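Group 3 allergen SMIPP-S Yv6023A04 (PDB 3H7O) is an inactivated paralogue of trypsin-family (S1) serine proteases and has probably lost the endopeptidase activity usual in that family. Local coordinates at residues A[122-127]-A[167-172]; A[55-60]-A[104-109]; A[43-48]-A[91-96]. The protein carries 3 engineered substitutions. All blocks are in the same frame, centred on the assembly; numbering follows the deposited sequence.

Contact 1: A[122-127]-A[167-172]; sequences SDVLVS and QVFCAQ
Val124 meets Phe169 and Ala171 with a single methyl, CG2, which serves both partners. Its CB projects toward the 167-172 strand, and chi1 of -69° sets CG2 between the backbone N and the carbonyl carbon of its own residue. From there Val124 CG2 comes up to Ala171 CB at 3.9 Å. On its other partner, Val124 CG2 lies 4.2 Å from Phe169 CE2. The methyl lies at the edge of that ring, near its plane, so this is packing against the rim of the aromatic group and not over a face. Val124 and Phe169 run past one another in opposite directions. The CB of Phe169 points toward 122-127, and a chi1 of 69° places CG between its backbone N and its carbonyl carbon, so that the ring edge at CE2 meets the valine methyl. Ala171, two residues along the same strand, presents only its CB from that same side. No hydrogen bond crosses between the segments: with 7.7 Å separating Val124 CA from Ala171 CA, the backbones are too far apart to pair, and what joins them is purely apolar. All three residues are buried. This is interior packing of the second beta-barrel of the trypsin fold. Strand 143-150 runs between the two strands and pairs antiparallel with each of them; Val124 is hydrogen-bonded through its backbone to Leu147, and the Ala171 side chain packs on that same residue. Beyond Phe169, the ring of Phe211 on strand 209-213 lies nearly parallel to it, while Val124 also leans on Thr187 and Gln189 of strand 186-189. Strand 168-172 is further tied by the Cys155-Cys170 disulfide to helix 152-159.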
loop_
_atom_site.group_PDB
_atom_site.type_symbol
_atom_site.label_atom_id
_atom_site.label_comp_id
_atom_site.label_asym_id
_atom_site.label_seq_id
_atom_site.Cartn_x
_atom_site.Cartn_y
_atom_site.Cartn_z
ATOM N N SER A 122 -18.399 7.250 -1.749
ATOM C CA SER A 122 -17.614 7.276 -2.983
ATOM C C SER A 122 -16.754 6.021 -3.091
ATOM O O SER A 122 -16.552 5.310 -2.105
ATOM C CB SER A 122 -16.744 8.537 -3.067
ATOM O OG SER A 122 -15.637 8.475 -2.183
ATOM N N ASP A 123 -16.258 5.750 -4.293
ATOM C CA ASP A 123 -15.407 4.594 -4.523
ATOM C C ASP A 123 -13.927 4.940 -4.436
ATOM O O ASP A 123 -13.509 6.022 -4.848
ATOM C CB ASP A 123 -15.715 3.956 -5.879
ATOM C CG ASP A 123 -16.965 3.093 -5.851
ATOM O OD1 ASP A 123 -17.490 2.816 -4.749
ATOM O OD2 ASP A 123 -17.419 2.685 -6.942
ATOM N N VAL A 124 -13.154 4.017 -3.873
ATOM C CA VAL A 124 -11.695 4.054 -3.955
ATOM C C VAL A 124 -11.199 2.771 -4.615
ATOM O O VAL A 124 -11.785 1.700 -4.428
ATOM C CB VAL A 124 -11.007 4.256 -2.572
ATOM C CG1 VAL A 124 -11.265 5.666 -2.038
ATOM C CG2 VAL A 124 -11.447 3.192 -1.563
ATOM N N LEU A 125 -10.134 2.888 -5.400
ATOM C CA LEU A 125 -9.588 1.752 -6.125
ATOM C C LEU A 125 -8.316 1.287 -5.437
ATOM O O LEU A 125 -7.317 2.009 -5.400
ATOM C CB LEU A 125 -9.322 2.126 -7.596
ATOM C CG LEU A 125 -8.735 1.077 -8.559
ATOM C CD1 LEU A 125 -9.740 -0.025 -8.878
ATOM C CD2 LEU A 125 -8.259 1.739 -9.853
ATOM N N VAL A 126 -8.365 0.083 -4.875
ATOM C CA VAL A 126 -7.199 -0.524 -4.246
ATOM C C VAL A 126 -6.578 -1.497 -5.249
ATOM O O VAL A 126 -7.299 -2.191 -5.957
ATOM C CB VAL A 126 -7.569 -1.226 -2.900
ATOM C CG1 VAL A 126 -8.604 -2.334 -3.099
ATOM C CG2 VAL A 126 -6.322 -1.758 -2.189
ATOM N N SER A 127 -5.250 -1.515 -5.333
ATOM C CA SER A 127 -4.556 -2.465 -6.205
ATOM C C SER A 127 -3.359 -3.091 -5.493
ATOM O O SER A 127 -2.726 -2.460 -4.641
ATOM C CB SER A 127 -4.119 -1.794 -7.512
ATOM O OG SER A 127 -3.208 -0.735 -7.257
ATOM N N GLN A 167 -6.140 9.180 11.628
ATOM C CA GLN A 167 -5.588 9.325 10.288
ATOM C C GLN A 167 -5.891 8.133 9.376
ATOM O O GLN A 167 -5.043 7.706 8.591
ATOM C CB GLN A 167 -4.080 9.597 10.362
ATOM C CG GLN A 167 -3.711 10.963 10.948
ATOM C CD GLN A 167 -3.794 11.016 12.462
ATOM O OE1 GLN A 167 -3.542 10.025 13.148
ATOM N NE2 GLN A 167 -4.143 12.184 12.994
ATOM N N VAL A 168 -7.106 7.604 9.484
ATOM C CA VAL A 168 -7.538 6.490 8.640
ATOM C C VAL A 168 -8.918 6.745 8.029
ATOM O O VAL A 168 -9.650 7.634 8.465
ATOM C CB VAL A 168 -7.542 5.122 9.403
ATOM C CG1 VAL A 168 -6.140 4.760 9.913
ATOM C CG2 VAL A 168 -8.570 5.105 10.541
ATOM N N PHE A 169 -9.244 5.980 6.992
ATOM C CA PHE A 169 -10.622 5.832 6.552
ATOM C C PHE A 169 -10.888 4.358 6.282
ATOM O O PHE A 169 -9.951 3.551 6.163
ATOM C CB PHE A 169 -10.952 6.706 5.326
ATOM C CG PHE A 169 -10.277 6.269 4.053
ATOM C CD1 PHE A 169 -9.033 6.782 3.698
ATOM C CD2 PHE A 169 -10.891 5.356 3.199
ATOM C CE1 PHE A 169 -8.404 6.381 2.516
ATOM C CE2 PHE A 169 -10.269 4.947 2.014
ATOM C CZ PHE A 169 -9.031 5.462 1.672
ATOM N N CYS A 170 -12.164 4.008 6.205
ATOM C CA CYS A 170 -12.554 2.629 5.956
ATOM C C CYS A 170 -13.340 2.505 4.664
ATOM O O CYS A 170 -14.032 3.438 4.253
ATOM C CB CYS A 170 -13.367 2.087 7.127
ATOM S SG CYS A 170 -12.482 2.066 8.696
ATOM N N ALA A 171 -13.228 1.341 4.031
ATOM C CA ALA A 171 -13.937 1.057 2.794
ATOM C C ALA A 171 -14.226 -0.438 2.697
ATOM O O ALA A 171 -13.509 -1.257 3.280
ATOM C CB ALA A 171 -13.131 1.541 1.593
ATOM N N GLN A 172 -15.280 -0.792 1.969
ATOM C CA GLN A 172 -15.703 -2.189 1.876
ATOM C C GLN A 172 -16.487 -2.473 0.602
ATOM O O GLN A 172 -17.203 -1.610 0.093
ATOM C CB GLN A 172 -16.541 -2.572 3.108
ATOM C CG GLN A 172 -16.729 -4.076 3.315
ATOM C CD GLN A 172 -17.280 -4.422 4.689
ATOM O OE1 GLN A 172 -17.828 -3.570 5.387
ATOM N NE2 GLN A 172 -17.135 -5.680 5.082
#

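Contact 2: A[55-60]-A[104-109]; sequences IQYEST and LKSKPA
In the trypsin fold a long connection carries the chain from the first beta-barrel to the second, and here part of it, 104-109, lies against the end of barrel strand 54-57. The junction turns on Glu58, just past the strand, where phi and psi of 62° and 31° give a left-handed helical backbone. Its side chain extends beyond CG and brings the carboxylate to Ser106, whose OG donates to Glu58 OE2 over a short 2.6 Å. The serine hydroxyl comes in on the anti lone pair of OE2, the one pointing away from the other carboxylate oxygen. That second oxygen, OE1, is held by a salt bridge to Lys68, so the carboxylate is gripped at both ends, which would be expected to keep it ionised. Lys105 crosses Glu58 at about a right angle: the aliphatic parts meet, Lys105 CB lying 3.6 Å from Glu58 CG, and the lysine chain then leads away, leaving NZ 5.3 Å from Glu58 OE1, too far for a salt bridge. Tyr57 adds a flat group. Ser106 CB sits in the plane of its ring, at the edge, 3.8 Å from CD1, while the phenol OH reaches past the contact to the backbone N of Lys100. On the linker side, Asp102 accepts from Ser106 N through OD1, and Ser106 also packs on Ile32 of strand 26-32. Glu58 O is buried without a partner in the model. The backbones are bridged as well: one water accepts from Glu58 N at 2.8 Å and probably donates to Lys105 O, which lies 3.1 Å from the water oxygen.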
loop_
_atom_site.group_PDB
_atom_site.type_symbol
_atom_site.label_atom_id
_atom_site.label_comp_id
_atom_site.label_asym_id
_atom_site.label_seq_id
_atom_site.Cartn_x
_atom_site.Cartn_y
_atom_site.Cartn_z
ATOM N N ILE A 55 12.199 -3.402 -4.534
ATOM C CA ILE A 55 10.979 -2.877 -5.138
ATOM C C ILE A 55 10.765 -3.534 -6.495
ATOM O O ILE A 55 11.582 -3.367 -7.401
ATOM C CB ILE A 55 11.039 -1.332 -5.342
ATOM C CG1 ILE A 55 11.355 -0.596 -4.032
ATOM C CG2 ILE A 55 9.745 -0.809 -6.012
ATOM C CD1 ILE A 55 10.345 -0.804 -2.919
ATOM N N GLN A 56 9.666 -4.274 -6.625
ATOM C CA GLN A 56 9.272 -4.867 -7.897
ATOM C C GLN A 56 8.170 -4.013 -8.518
ATOM O O GLN A 56 7.150 -3.727 -7.878
ATOM C CB GLN A 56 8.807 -6.319 -7.718
ATOM C CG GLN A 56 8.475 -7.038 -9.040
ATOM C CD GLN A 56 8.272 -8.543 -8.891
ATOM O OE1 GLN A 56 8.332 -9.096 -7.791
ATOM N NE2 GLN A 56 8.035 -9.214 -10.014
ATOM N N TYR A 57 8.383 -3.612 -9.766
ATOM C CA TYR A 57 7.464 -2.703 -10.445
ATOM C C TYR A 57 7.213 -3.109 -11.894
ATOM O O TYR A 57 7.886 -3.998 -12.417
ATOM C CB TYR A 57 7.927 -1.238 -10.310
ATOM C CG TYR A 57 9.302 -0.882 -10.859
ATOM C CD1 TYR A 57 9.430 0.015 -11.924
ATOM C CD2 TYR A 57 10.472 -1.393 -10.289
ATOM C CE1 TYR A 57 10.686 0.374 -12.429
ATOM C CE2 TYR A 57 11.735 -1.044 -10.792
ATOM C CZ TYR A 57 11.831 -0.158 -11.859
ATOM O OH TYR A 57 13.071 0.196 -12.355
ATOM N N GLU A 58 6.211 -2.484 -12.518
ATOM C CA GLU A 58 5.789 -2.798 -13.891
ATOM C C GLU A 58 5.284 -4.234 -14.045
ATOM O O GLU A 58 5.401 -4.822 -15.120
ATOM C CB GLU A 58 6.916 -2.513 -14.903
ATOM C CG GLU A 58 7.434 -1.082 -14.878
ATOM C CD GLU A 58 8.337 -0.739 -16.052
ATOM O OE1 GLU A 58 8.674 -1.638 -16.851
ATOM O OE2 GLU A 58 8.709 0.447 -16.177
ATOM N N SER A 59 4.698 -4.780 -12.979
ATOM C CA SER A 59 4.376 -6.204 -12.916
ATOM C C SER A 59 2.879 -6.495 -12.851
ATOM O O SER A 59 2.180 -6.044 -11.946
ATOM C CB SER A 59 5.096 -6.867 -11.729
ATOM O OG SER A 59 4.753 -8.241 -11.624
ATOM N N THR A 60 2.406 -7.288 -13.803
ATOM C CA THR A 60 1.007 -7.703 -13.842
ATOM C C THR A 60 0.832 -9.038 -13.110
ATOM O O THR A 60 -0.276 -9.410 -12.724
ATOM C CB THR A 60 0.513 -7.748 -15.303
ATOM O OG1 THR A 60 0.605 -6.426 -15.851
ATOM C CG2 THR A 60 -0.931 -8.235 -15.405
ATOM N N LEU A 104 4.384 4.591 -18.335
ATOM C CA LEU A 104 3.397 3.690 -18.924
ATOM C C LEU A 104 3.086 2.524 -17.976
ATOM O O LEU A 104 1.990 2.440 -17.416
ATOM C CB LEU A 104 3.901 3.175 -20.281
ATOM C CG LEU A 104 4.279 4.213 -21.350
ATOM C CD1 LEU A 104 5.154 3.603 -22.451
ATOM C CD2 LEU A 104 3.044 4.885 -21.948
ATOM N N LYS A 105 4.054 1.631 -17.795
ATOM C CA LYS A 105 3.917 0.535 -16.839
ATOM C C LYS A 105 4.284 1.002 -15.437
ATOM O O LYS A 105 3.881 0.387 -14.448
ATOM C CB LYS A 105 4.797 -0.648 -17.239
ATOM C CG LYS A 105 4.365 -1.377 -18.501
ATOM C CD LYS A 105 5.349 -2.496 -18.807
ATOM C CE LYS A 105 4.795 -3.477 -19.813
ATOM N NZ LYS A 105 5.565 -4.752 -19.779
ATOM N N SER A 106 5.056 2.086 -15.361
ATOM C CA SER A 106 5.459 2.669 -14.082
ATOM C C SER A 106 5.354 4.189 -14.122
ATOM O O SER A 106 5.984 4.856 -14.951
ATOM C CB SER A 106 6.870 2.220 -13.688
ATOM O OG SER A 106 7.793 2.461 -14.738
ATOM N N LYS A 107 4.538 4.726 -13.222
ATOM C CA LYS A 107 4.184 6.139 -13.226
ATOM C C LYS A 107 3.887 6.538 -11.786
ATOM O O LYS A 107 3.282 5.764 -11.053
ATOM C CB LYS A 107 2.950 6.353 -14.111
ATOM C CG LYS A 107 2.642 7.794 -14.463
ATOM C CD LYS A 107 1.376 7.898 -15.300
ATOM C CE LYS A 107 0.910 9.340 -15.396
ATOM N NZ LYS A 107 -0.101 9.533 -16.468
ATOM N N PRO A 108 4.312 7.742 -11.366
ATOM C CA PRO A 108 4.002 8.127 -9.995
ATOM C C PRO A 108 2.521 8.450 -9.811
ATOM O O PRO A 108 1.866 8.924 -10.742
ATOM C CB PRO A 108 4.848 9.391 -9.780
ATOM C CG PRO A 108 5.821 9.425 -10.917
ATOM C CD PRO A 108 5.129 8.759 -12.048
ATOM N N ALA A 109 2.003 8.175 -8.618
ATOM C CA ALA A 109 0.655 8.591 -8.249
ATOM C C ALA A 109 0.678 10.070 -7.866
ATOM O O ALA A 109 1.711 10.592 -7.437
ATOM C CB ALA A 109 0.131 7.747 -7.092
HETATM O O HOH W 1 4.716 -0.269 -11.560
#

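Contact 3: A[43-48]-A[91-96]; sequences HCVFDQ and AILELS
Val45 packs down onto Ala91 and Leu93, and this apolar patch is the tight half of the contact. The methyl CG2 of Val45 does most of the touching: it lies 3.7 Å from Ala91 CB and 3.9 Å from Leu93 CD2, while CG1 stands a little further from that same leucine methyl, at 4.1 Å. Ala91 points its CB toward the valine's segment. Leu93 starts off to one side, and its CD2 branch then swings in; with chi2 at 179° it is CD1 that continues the chain and CD2 that turns to Val45. All three residues are buried, and Val45 also leans on Val76 of strand 68-78. Past the valine the chain opens out. A type I turn runs from Val45 to Gln48, closed by Gln48 N bonding to Val45 O at 3.0 Å, and it carries Asp47 into solvent. There Gln48 NE2 donates to Asp47 OD1 over 2.9 Å, close to the plane of its own amide but steeply above the carboxylate plane, about 65° out of it. Asp47 CG also lies over one face of the Phe46 ring, toward its rim. None of this outer group reaches strand 91-95. Cys44, just before the valine, is joined to Cys28 by a disulfide, and the backbone N of His43 is hydrogen-bonded to Asp89 OD1. The short helix bears the His-Cys pair of the trypsin-family histidine motif, and the contact sets it against strand 91-95 of the first barrel.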
loop_
_atom_site.group_PDB
_atom_site.type_symbol
_atom_site.label_atom_id
_atom_site.label_comp_id
_atom_site.label_asym_id
_atom_site.label_seq_id
_atom_site.Cartn_x
_atom_site.Cartn_y
_atom_site.Cartn_z
ATOM N N HIS A 43 4.567 -1.332 8.931
ATOM C CA HIS A 43 4.783 -2.604 9.634
ATOM C C HIS A 43 5.578 -3.641 8.826
ATOM O O HIS A 43 6.214 -4.521 9.399
ATOM C CB HIS A 43 3.491 -3.178 10.249
ATOM C CG HIS A 43 2.527 -3.756 9.262
ATOM N ND1 HIS A 43 2.688 -5.009 8.708
ATOM C CD2 HIS A 43 1.361 -3.276 8.769
ATOM C CE1 HIS A 43 1.674 -5.263 7.900
ATOM N NE2 HIS A 43 0.853 -4.230 7.922
ATOM N N CYS A 44 5.557 -3.495 7.502
ATOM C CA CYS A 44 6.318 -4.352 6.591
ATOM C C CYS A 44 7.826 -4.075 6.619
ATOM O O CYS A 44 8.632 -4.980 6.375
ATOM C CB CYS A 44 5.808 -4.180 5.153
ATOM S SG CYS A 44 4.027 -4.447 4.904
ATOM N N VAL A 45 8.208 -2.834 6.923
ATOM C CA VAL A 45 9.588 -2.382 6.705
ATOM C C VAL A 45 10.300 -1.742 7.904
ATOM O O VAL A 45 11.522 -1.583 7.877
ATOM C CB VAL A 45 9.687 -1.414 5.476
ATOM C CG1 VAL A 45 9.241 -2.111 4.194
ATOM C CG2 VAL A 45 8.876 -0.130 5.709
ATOM N N PHE A 46 9.552 -1.389 8.949
ATOM C CA PHE A 46 10.101 -0.591 10.057
ATOM C C PHE A 46 11.343 -1.190 10.720
ATOM O O PHE A 46 12.209 -0.453 11.188
ATOM C CB PHE A 46 9.023 -0.273 11.104
ATOM C CG PHE A 46 8.755 -1.391 12.070
ATOM C CD1 PHE A 46 9.261 -1.339 13.366
ATOM C CD2 PHE A 46 7.988 -2.490 11.690
ATOM C CE1 PHE A 46 9.014 -2.370 14.270
ATOM C CE2 PHE A 46 7.737 -3.527 12.582
ATOM C CZ PHE A 46 8.250 -3.469 13.874
ATOM N N ASP A 47 11.421 -2.520 10.750
ATOM C CA ASP A 47 12.522 -3.232 11.403
ATOM C C ASP A 47 13.403 -4.002 10.413
ATOM O O ASP A 47 14.151 -4.898 10.808
ATOM C CB ASP A 47 11.966 -4.192 12.461
ATOM C CG ASP A 47 10.978 -5.207 11.880
ATOM O OD1 ASP A 47 10.652 -5.129 10.671
ATOM O OD2 ASP A 47 10.520 -6.086 12.639
ATOM N N GLN A 48 13.304 -3.655 9.134
ATOM C CA GLN A 48 14.064 -4.337 8.086
ATOM C C GLN A 48 15.198 -3.459 7.583
ATOM O O GLN A 48 14.989 -2.284 7.289
ATOM C CB GLN A 48 13.143 -4.718 6.922
ATOM C CG GLN A 48 11.988 -5.649 7.314
ATOM C CD GLN A 48 12.472 -6.928 7.962
ATOM O OE1 GLN A 48 13.296 -7.654 7.399
ATOM N NE2 GLN A 48 11.968 -7.210 9.159
ATOM N N ALA A 91 5.140 4.433 5.578
ATOM C CA ALA A 91 6.589 4.549 5.455
ATOM C C ALA A 91 6.988 4.949 4.051
ATOM O O ALA A 91 6.326 4.577 3.077
ATOM C CB ALA A 91 7.266 3.234 5.835
ATOM N N ILE A 92 8.078 5.701 3.954
ATOM C CA ILE A 92 8.653 6.057 2.664
ATOM C C ILE A 92 9.985 5.338 2.491
ATOM O O ILE A 92 10.850 5.395 3.368
ATOM C CB ILE A 92 8.824 7.585 2.511
ATOM C CG1 ILE A 92 7.452 8.269 2.569
ATOM C CG2 ILE A 92 9.525 7.920 1.185
ATOM C CD1 ILE A 92 7.503 9.780 2.747
ATOM N N LEU A 93 10.124 4.637 1.371
ATOM C CA LEU A 93 11.377 3.982 1.029
ATOM C C LEU A 93 12.156 4.864 0.065
ATOM O O LEU A 93 11.627 5.270 -0.967
ATOM C CB LEU A 93 11.115 2.603 0.408
ATOM C CG LEU A 93 10.215 1.633 1.188
ATOM C CD1 LEU A 93 10.038 0.332 0.421
ATOM C CD2 LEU A 93 10.749 1.356 2.588
ATOM N N GLU A 94 13.406 5.164 0.413
ATOM C CA GLU A 94 14.288 5.942 -0.461
ATOM C C GLU A 94 15.211 5.037 -1.269
ATOM O O GLU A 94 15.732 4.048 -0.750
ATOM C CB GLU A 94 15.115 6.942 0.349
ATOM C CG GLU A 94 16.055 7.797 -0.498
ATOM C CD GLU A 94 16.806 8.832 0.306
ATOM O OE1 GLU A 94 16.645 8.872 1.543
ATOM O OE2 GLU A 94 17.564 9.612 -0.305
ATOM N N LEU A 95 15.414 5.394 -2.536
ATOM C CA LEU A 95 16.287 4.647 -3.432
ATOM C C LEU A 95 17.586 5.390 -3.728
ATOM O O LEU A 95 17.590 6.614 -3.878
ATOM C CB LEU A 95 15.551 4.333 -4.734
ATOM C CG LEU A 95 14.335 3.430 -4.567
ATOM C CD1 LEU A 95 13.336 3.682 -5.686
ATOM C CD2 LEU A 95 14.758 1.959 -4.495
ATOM N N SER A 96 18.689 4.645 -3.799
ATOM C CA SER A 96 19.976 5.217 -4.195
ATOM C C SER A 96 20.163 5.147 -5.710
ATOM O O SER A 96 20.888 5.957 -6.295
ATOM C CB SER A 96 21.130 4.514 -3.477
ATOM O OG SER A 96 21.204 3.148 -3.845
#

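Overall arrangement
From the N terminus, the chain first lays down 43-48 and then 55-60, the opening halves of contacts 3 and 2. Contact 3 closes when 91-96 returns after a loop of 42 residues, and contact 2 closes at 104-109 after 43, so the two loops cross instead of nesting. Each has one segment on a strand of the first barrel, contact 3 setting a short helix and turn against it and contact 2 the connection that leads to the second barrel. They touch: Ile55 CD1 packs 3.5 Å from Leu93 CD1. In the second barrel, 122-127 and 167-172 make contact 1, in series with the others. Contacts 1 and 3 lie on opposite sides of the chain's centre, about 23 Å apart between centres.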